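Local coordinates for protein integral membrane indolylacetylinositol arabinosyltransferase EmbB (Mycolicibacterium smegmatis MC2 155, PDB 7BVC) that probably transfers arabinose units to build the arabinan of cell-wall arabinogalactan, working as a membrane-embedded glycosyltransferase, at residues L622-Y634 against F642-S655. Numbering follows the deposited sequence.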
ATOM      1  N   LEU B 622       8.559 -19.242 -12.142  1.00 43.28           N
ATOM      2  CA  LEU B 622       9.948 -18.788 -12.121  1.00 43.28           C
ATOM      3  C   LEU B 622      10.059 -17.343 -12.596  1.00 43.28           C
ATOM      4  O   LEU B 622      10.742 -16.517 -11.974  1.00 43.28           O
ATOM      5  CB  LEU B 622      10.813 -19.705 -12.984  1.00 43.28           C
ATOM      6  CG  LEU B 622      11.632 -20.768 -12.257  1.00 43.28           C
ATOM      7  CD1 LEU B 622      12.447 -21.568 -13.253  1.00 43.28           C
ATOM      8  CD2 LEU B 622      12.534 -20.126 -11.222  1.00 43.28           C
ATOM      9  N   ALA B 623       9.397 -17.028 -13.714  1.00 44.88           N
ATOM     10  CA  ALA B 623       9.383 -15.657 -14.215  1.00 44.88           C
ATOM     11  C   ALA B 623       8.814 -14.694 -13.183  1.00 44.88           C
ATOM     12  O   ALA B 623       9.292 -13.562 -13.050  1.00 44.88           O
ATOM     13  CB  ALA B 623       8.574 -15.581 -15.510  1.00 44.88           C
ATOM     14  N   PHE B 624       7.786 -15.121 -12.450  1.00 47.18           N
ATOM     15  CA  PHE B 624       7.249 -14.271 -11.392  1.00 47.18           C
ATOM     16  C   PHE B 624       8.271 -14.070 -10.278  1.00 47.18           C
ATOM     17  O   PHE B 624       8.376 -12.975  -9.716  1.00 47.18           O
ATOM     18  CB  PHE B 624       5.962 -14.863 -10.822  1.00 47.18           C
ATOM     19  CG  PHE B 624       5.551 -14.254  -9.514  1.00 47.18           C
ATOM     20  CD1 PHE B 624       4.958 -13.004  -9.476  1.00 47.18           C
ATOM     21  CD2 PHE B 624       5.763 -14.924  -8.322  1.00 47.18           C
ATOM     22  CE1 PHE B 624       4.584 -12.437  -8.274  1.00 47.18           C
ATOM     23  CE2 PHE B 624       5.391 -14.359  -7.119  1.00 47.18           C
ATOM     24  CZ  PHE B 624       4.801 -13.115  -7.096  1.00 47.18           C
ATOM     25  N   CYS B 625       9.018 -15.123  -9.936  1.00 49.55           N
ATOM     26  CA  CYS B 625      10.016 -15.015  -8.876  1.00 49.55           C
ATOM     27  C   CYS B 625      11.104 -14.015  -9.241  1.00 49.55           C
ATOM     28  O   CYS B 625      11.469 -13.155  -8.432  1.00 49.55           O
ATOM     29  CB  CYS B 625      10.636 -16.382  -8.591  1.00 49.55           C
ATOM     30  SG  CYS B 625       9.506 -17.582  -7.880  1.00 49.55           S
ATOM     31  N   PHE B 626      11.637 -14.112 -10.457  1.00 48.93           N
ATOM     32  CA  PHE B 626      12.804 -13.327 -10.845  1.00 48.93           C
ATOM     33  C   PHE B 626      12.476 -11.883 -11.227  1.00 48.93           C
ATOM     34  O   PHE B 626      13.310 -11.226 -11.859  1.00 48.93           O
ATOM     35  CB  PHE B 626      13.542 -14.011 -11.994  1.00 48.93           C
ATOM     36  CG  PHE B 626      14.708 -14.837 -11.548  1.00 48.93           C
ATOM     37  CD1 PHE B 626      15.948 -14.258 -11.364  1.00 48.93           C
ATOM     38  CD2 PHE B 626      14.563 -16.190 -11.304  1.00 48.93           C
ATOM     39  CE1 PHE B 626      17.024 -15.010 -10.950  1.00 48.93           C
ATOM     40  CE2 PHE B 626      15.637 -16.949 -10.888  1.00 48.93           C
ATOM     41  CZ  PHE B 626      16.869 -16.357 -10.712  1.00 48.93           C
ATOM     42  N   ALA B 627      11.303 -11.368 -10.865  1.00 49.64           N
ATOM     43  CA  ALA B 627      10.875 -10.028 -11.259  1.00 49.64           C
ATOM     44  C   ALA B 627      10.991  -9.022 -10.123  1.00 49.64           C
ATOM     45  O   ALA B 627      10.129  -8.154  -9.967  1.00 49.64           O
ATOM     46  CB  ALA B 627       9.448 -10.066 -11.793  1.00 49.64           C
ATOM     47  N   SER B 628      12.041  -9.108  -9.312  1.00 52.26           N
ATOM     48  CA  SER B 628      12.229  -8.186  -8.200  1.00 52.26           C
ATOM     49  C   SER B 628      13.721  -7.994  -7.964  1.00 52.26           C
ATOM     50  O   SER B 628      14.560  -8.527  -8.693  1.00 52.26           O
ATOM     51  CB  SER B 628      11.528  -8.697  -6.941  1.00 52.26           C
ATOM     52  OG  SER B 628      11.540  -7.712  -5.925  1.00 52.26           O
ATOM     53  N   THR B 629      14.048  -7.221  -6.931  1.00 54.16           N
ATOM     54  CA  THR B 629      15.434  -6.941  -6.599  1.00 54.16           C
ATOM     55  C   THR B 629      16.048  -8.103  -5.820  1.00 54.16           C
ATOM     56  O   THR B 629      15.372  -9.062  -5.438  1.00 54.16           O
ATOM     57  CB  THR B 629      15.545  -5.650  -5.792  1.00 54.16           C
ATOM     58  OG1 THR B 629      15.078  -5.878  -4.457  1.00 54.16           O
ATOM     59  CG2 THR B 629      14.714  -4.552  -6.428  1.00 54.16           C
ATOM     60  N   ASN B 630      17.353  -8.004  -5.581  1.00 51.33           N
ATOM     61  CA  ASN B 630      18.085  -9.047  -4.872  1.00 51.33           C
ATOM     62  C   ASN B 630      18.674  -8.505  -3.574  1.00 51.33           C
ATOM     63  O   ASN B 630      19.831  -8.785  -3.245  1.00 51.33           O
ATOM     64  CB  ASN B 630      19.188  -9.621  -5.763  1.00 51.33           C
ATOM     65  CG  ASN B 630      19.751 -10.919  -5.231  1.00 51.33           C
ATOM     66  OD1 ASN B 630      19.039 -11.711  -4.616  1.00 51.33           O
ATOM     67  ND2 ASN B 630      21.039 -11.142  -5.458  1.00 51.33           N
ATOM     68  N   GLY B 631      17.895  -7.720  -2.839  1.00 50.66           N
ATOM     69  CA  GLY B 631      18.376  -7.052  -1.642  1.00 50.66           C
ATOM     70  C   GLY B 631      18.049  -7.823  -0.375  1.00 50.66           C
ATOM     71  O   GLY B 631      16.998  -8.457  -0.274  1.00 50.66           O
ATOM     72  N   TRP B 632      18.964  -7.761   0.584  1.00 48.70           N
ATOM     73  CA  TRP B 632      18.775  -8.292   1.925  1.00 48.70           C
ATOM     74  C   TRP B 632      18.609  -7.126   2.897  1.00 48.70           C
ATOM     75  O   TRP B 632      18.596  -5.958   2.500  1.00 48.70           O
ATOM     76  CB  TRP B 632      19.933  -9.214   2.298  1.00 48.70           C
ATOM     77  CG  TRP B 632      20.198 -10.256   1.250  1.00 48.70           C
ATOM     78  CD1 TRP B 632      20.989 -10.127   0.148  1.00 48.70           C
ATOM     79  CD2 TRP B 632      19.659 -11.583   1.200  1.00 48.70           C
ATOM     80  NE1 TRP B 632      20.982 -11.289  -0.581  1.00 48.70           N
ATOM     81  CE2 TRP B 632      20.172 -12.198   0.043  1.00 48.70           C
ATOM     82  CE3 TRP B 632      18.794 -12.310   2.023  1.00 48.70           C
ATOM     83  CZ2 TRP B 632      19.849 -13.506  -0.311  1.00 48.70           C
ATOM     84  CZ3 TRP B 632      18.476 -13.606   1.669  1.00 48.70           C
ATOM     85  CH2 TRP B 632      19.002 -14.192   0.514  1.00 48.70           C
ATOM     86  N   TRP B 633      18.483  -7.437   4.188  1.00 53.76           N
ATOM     87  CA  TRP B 633      17.801  -6.496   5.078  1.00 53.76           C
ATOM     88  C   TRP B 633      18.686  -5.345   5.555  1.00 53.76           C
ATOM     89  O   TRP B 633      18.472  -4.190   5.173  1.00 53.76           O
ATOM     90  CB  TRP B 633      17.210  -7.251   6.270  1.00 53.76           C
ATOM     91  CG  TRP B 633      15.769  -7.589   6.074  1.00 53.76           C
ATOM     92  CD1 TRP B 633      15.223  -8.834   5.984  1.00 53.76           C
ATOM     93  CD2 TRP B 633      14.687  -6.664   5.921  1.00 53.76           C
ATOM     94  NE1 TRP B 633      13.866  -8.744   5.794  1.00 53.76           N
ATOM     95  CE2 TRP B 633      13.513  -7.420   5.752  1.00 53.76           C
ATOM     96  CE3 TRP B 633      14.597  -5.270   5.917  1.00 53.76           C
ATOM     97  CZ2 TRP B 633      12.265  -6.831   5.580  1.00 53.76           C
ATOM     98  CZ3 TRP B 633      13.359  -4.686   5.746  1.00 53.76           C
ATOM     99  CH2 TRP B 633      12.209  -5.465   5.581  1.00 53.76           C
ATOM    100  N   TYR B 634      19.688  -5.626   6.387  1.00 45.75           N
ATOM    101  CA  TYR B 634      20.453  -4.538   6.992  1.00 45.75           C
ATOM    102  C   TYR B 634      21.926  -4.564   6.611  1.00 45.75           C
ATOM    103  O   TYR B 634      22.418  -3.604   6.013  1.00 45.75           O
ATOM    104  CB  TYR B 634      20.289  -4.572   8.520  1.00 45.75           C
ATOM    105  CG  TYR B 634      21.217  -3.634   9.255  1.00 45.75           C
ATOM    106  CD1 TYR B 634      21.363  -2.314   8.850  1.00 45.75           C
ATOM    107  CD2 TYR B 634      21.950  -4.069  10.349  1.00 45.75           C
ATOM    108  CE1 TYR B 634      22.214  -1.456   9.511  1.00 45.75           C
ATOM    109  CE2 TYR B 634      22.803  -3.215  11.018  1.00 45.75           C
ATOM    110  CZ  TYR B 634      22.930  -1.910  10.593  1.00 45.75           C
ATOM    111  OH  TYR B 634      23.779  -1.051  11.249  1.00 45.75           O
ATOM    112  N   PHE B 642      22.872  -7.757  -7.260  1.00 53.15           N
ATOM    113  CA  PHE B 642      21.812  -6.924  -7.810  1.00 53.15           C
ATOM    114  C   PHE B 642      20.943  -6.372  -6.689  1.00 53.15           C
ATOM    115  O   PHE B 642      19.712  -6.428  -6.757  1.00 53.15           O
ATOM    116  CB  PHE B 642      20.967  -7.719  -8.806  1.00 53.15           C
ATOM    117  CG  PHE B 642      21.583  -7.827 -10.172  1.00 53.15           C
ATOM    118  CD1 PHE B 642      21.545  -6.757 -11.048  1.00 53.15           C
ATOM    119  CD2 PHE B 642      22.199  -8.997 -10.577  1.00 53.15           C
ATOM    120  CE1 PHE B 642      22.112  -6.854 -12.302  1.00 53.15           C
ATOM    121  CE2 PHE B 642      22.767  -9.098 -11.828  1.00 53.15           C
ATOM    122  CZ  PHE B 642      22.723  -8.026 -12.690  1.00 53.15           C
ATOM    123  N   ASN B 643      21.590  -5.838  -5.651  1.00 54.90           N
ATOM    124  CA  ASN B 643      20.916  -5.535  -4.394  1.00 54.90           C
ATOM    125  C   ASN B 643      19.864  -4.438  -4.503  1.00 54.90           C
ATOM    126  O   ASN B 643      18.999  -4.348  -3.627  1.00 54.90           O
ATOM    127  CB  ASN B 643      21.959  -5.157  -3.339  1.00 54.90           C
ATOM    128  CG  ASN B 643      22.824  -3.989  -3.763  1.00 54.90           C
ATOM    129  OD1 ASN B 643      22.598  -3.377  -4.803  1.00 54.90           O
ATOM    130  ND2 ASN B 643      23.829  -3.677  -2.955  1.00 54.90           N
ATOM    131  N   ASN B 644      19.905  -3.601  -5.543  1.00 58.57           N
ATOM    132  CA  ASN B 644      18.946  -2.506  -5.628  1.00 58.57           C
ATOM    133  C   ASN B 644      18.416  -2.318  -7.043  1.00 58.57           C
ATOM    134  O   ASN B 644      18.088  -1.194  -7.441  1.00 58.57           O
ATOM    135  CB  ASN B 644      19.560  -1.197  -5.132  1.00 58.57           C
ATOM    136  CG  ASN B 644      20.966  -0.985  -5.648  1.00 58.57           C
ATOM    137  OD1 ASN B 644      21.350  -1.533  -6.682  1.00 58.57           O
ATOM    138  ND2 ASN B 644      21.744  -0.189  -4.929  1.00 58.57           N
ATOM    139  N   SER B 645      18.317  -3.397  -7.813  1.00 56.90           N
ATOM    140  CA  SER B 645      17.809  -3.311  -9.174  1.00 56.90           C
ATOM    141  C   SER B 645      17.372  -4.694  -9.624  1.00 56.90           C
ATOM    142  O   SER B 645      17.780  -5.710  -9.056  1.00 56.90           O
ATOM    143  CB  SER B 645      18.858  -2.737 -10.132  1.00 56.90           C
ATOM    144  OG  SER B 645      20.095  -3.411  -9.993  1.00 56.90           O
ATOM    145  N   VAL B 646      16.538  -4.718 -10.657  1.00 54.88           N
ATOM    146  CA  VAL B 646      16.058  -5.968 -11.240  1.00 54.88           C
ATOM    147  C   VAL B 646      17.185  -6.571 -12.067  1.00 54.88           C
ATOM    148  O   VAL B 646      17.836  -5.849 -12.836  1.00 54.88           O
ATOM    149  CB  VAL B 646      14.795  -5.737 -12.084  1.00 54.88           C
ATOM    150  CG1 VAL B 646      14.266  -7.052 -12.627  1.00 54.88           C
ATOM    151  CG2 VAL B 646      13.734  -5.033 -11.259  1.00 54.88           C
ATOM    152  N   PRO B 647      17.466  -7.868 -11.931  1.00 54.62           N
ATOM    153  CA  PRO B 647      18.557  -8.472 -12.703  1.00 54.62           C
ATOM    154  C   PRO B 647      18.355  -8.313 -14.202  1.00 54.62           C
ATOM    155  O   PRO B 647      17.232  -8.330 -14.708  1.00 54.62           O
ATOM    156  CB  PRO B 647      18.505  -9.945 -12.289  1.00 54.62           C
ATOM    157  CG  PRO B 647      17.906  -9.924 -10.932  1.00 54.62           C
ATOM    158  CD  PRO B 647      16.916  -8.797 -10.931  1.00 54.62           C
ATOM    159  N   LYS B 648      19.470  -8.157 -14.911  1.00 59.92           N
ATOM    160  CA  LYS B 648      19.457  -7.987 -16.357  1.00 59.92           C
ATOM    161  C   LYS B 648      20.666  -8.698 -16.943  1.00 59.92           C
ATOM    162  O   LYS B 648      21.773  -8.584 -16.410  1.00 59.92           O
ATOM    163  CB  LYS B 648      19.480  -6.506 -16.746  1.00 59.92           C
ATOM    164  CG  LYS B 648      18.174  -5.774 -16.513  1.00 59.92           C
ATOM    165  CD  LYS B 648      18.240  -4.357 -17.052  1.00 59.92           C
ATOM    166  CE  LYS B 648      16.959  -3.598 -16.758  1.00 59.92           C
ATOM    167  NZ  LYS B 648      16.742  -3.432 -15.296  1.00 59.92           N
ATOM    168  N   VAL B 649      20.451  -9.423 -18.040  1.00 63.83           N
ATOM    169  CA  VAL B 649      21.523 -10.133 -18.726  1.00 63.83           C
ATOM    170  C   VAL B 649      22.069  -9.217 -19.815  1.00 63.83           C
ATOM    171  O   VAL B 649      22.827  -9.642 -20.693  1.00 63.83           O
ATOM    172  CB  VAL B 649      21.019 -11.474 -19.296  1.00 63.83           C
ATOM    173  CG1 VAL B 649      20.129 -11.246 -20.512  1.00 63.83           C
ATOM    174  CG2 VAL B 649      22.180 -12.416 -19.612  1.00 63.83           C
ATOM    175  N   GLY B 650      21.703  -7.941 -19.741  1.00 65.51           N
ATOM    176  CA  GLY B 650      22.085  -6.965 -20.740  1.00 65.51           C
ATOM    177  C   GLY B 650      20.888  -6.482 -21.529  1.00 65.51           C
ATOM    178  O   GLY B 650      20.418  -7.164 -22.442  1.00 65.51           O
ATOM    179  N   GLY B 651      20.389  -5.299 -21.185  1.00 64.72           N
ATOM    180  CA  GLY B 651      19.218  -4.755 -21.840  1.00 64.72           C
ATOM    181  C   GLY B 651      17.920  -5.383 -21.375  1.00 64.72           C
ATOM    182  O   GLY B 651      17.058  -4.701 -20.814  1.00 64.72           O
ATOM    183  N   VAL B 652      17.771  -6.683 -21.600  1.00 61.77           N
ATOM    184  CA  VAL B 652      16.547  -7.401 -21.269  1.00 61.77           C
ATOM    185  C   VAL B 652      16.674  -8.010 -19.880  1.00 61.77           C
ATOM    186  O   VAL B 652      17.757  -8.448 -19.472  1.00 61.77           O
ATOM    187  CB  VAL B 652      16.241  -8.479 -22.326  1.00 61.77           C
ATOM    188  CG1 VAL B 652      15.997  -7.834 -23.678  1.00 61.77           C
ATOM    189  CG2 VAL B 652      17.377  -9.481 -22.413  1.00 61.77           C
ATOM    190  N   GLN B 653      15.565  -8.028 -19.148  1.00 57.10           N
ATOM    191  CA  GLN B 653      15.542  -8.624 -17.821  1.00 57.10           C
ATOM    192  C   GLN B 653      15.613 -10.145 -17.929  1.00 57.10           C
ATOM    193  O   GLN B 653      15.629 -10.723 -19.019  1.00 57.10           O
ATOM    194  CB  GLN B 653      14.287  -8.188 -17.072  1.00 57.10           C
ATOM    195  CG  GLN B 653      14.068  -6.688 -17.056  1.00 57.10           C
ATOM    196  CD  GLN B 653      12.945  -6.276 -16.129  1.00 57.10           C
ATOM    197  OE1 GLN B 653      12.734  -5.091 -15.878  1.00 57.10           O
ATOM    198  NE2 GLN B 653      12.214  -7.257 -15.615  1.00 57.10           N
ATOM    199  N   ILE B 654      15.657 -10.806 -16.775  1.00 52.08           N
ATOM    200  CA  ILE B 654      15.657 -12.264 -16.738  1.00 52.08           C
ATOM    201  C   ILE B 654      14.248 -12.837 -16.627  1.00 52.08           C
ATOM    202  O   ILE B 654      14.006 -13.953 -17.110  1.00 52.08           O
ATOM    203  CB  ILE B 654      16.543 -12.783 -15.586  1.00 52.08           C
ATOM    204  CG1 ILE B 654      17.922 -12.132 -15.649  1.00 52.08           C
ATOM    205  CG2 ILE B 654      16.693 -14.291 -15.653  1.00 52.08           C
ATOM    206  CD1 ILE B 654      18.924 -12.731 -14.689  1.00 52.08           C
ATOM    207  N   SER B 655      13.306 -12.102 -16.032  1.00 48.89           N
ATOM    208  CA  SER B 655      11.927 -12.570 -15.990  1.00 48.89           C
ATOM    209  C   SER B 655      11.302 -12.593 -17.378  1.00 48.89           C
ATOM    210  O   SER B 655      10.415 -13.412 -17.643  1.00 48.89           O
ATOM    211  CB  SER B 655      11.102 -11.693 -15.051  1.00 48.89           C
ATOM    212  OG  SER B 655      11.029 -10.365 -15.534  1.00 48.89           O
TER
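N630 crosses to F642 through both its backbone and its side chain. Its amide N donates to F642 O at 3.1 Å, with an N-H...O angle of 146°, approaching from above the carbonyl plane. From there the side chain can be followed outward: CB lies 3.4 Å from F642 O and 4.0 Å from F642 CB, whereas CG swings anti to the backbone N (chi1 -166°) and takes the amide off to another partner, ND2 donating to S705 OG. Asparagine suits this buried place because its CB packs against F642 while the amide is satisfied by S705. The F642 ring, in turn, has P647 CA over the centre of one face, 3.8 Å above its plane. P647 turns toward 622-634, its CD 3.3 Å from S628 O; having no N-H, proline meets this carbonyl by packing alone. Farther along, T629 lays its methyl CG2 against S645 N.

At the helical end small side chains let the backbones come close, the CA atoms of A623 and S655 being 4.4 Å apart; S655 CB touches A623 O and A627 CB. F626 adds an apolar touch, its ring meeting I654 CG2 obliquely.

The contact thus joins the exit of helix 608-625 to the start of helix 654-675, two predicted membrane-spanning helices linked by an irregular loop, with helix 690-712 meeting F626 and W632 and helix 527-545 packing on F624 and C625.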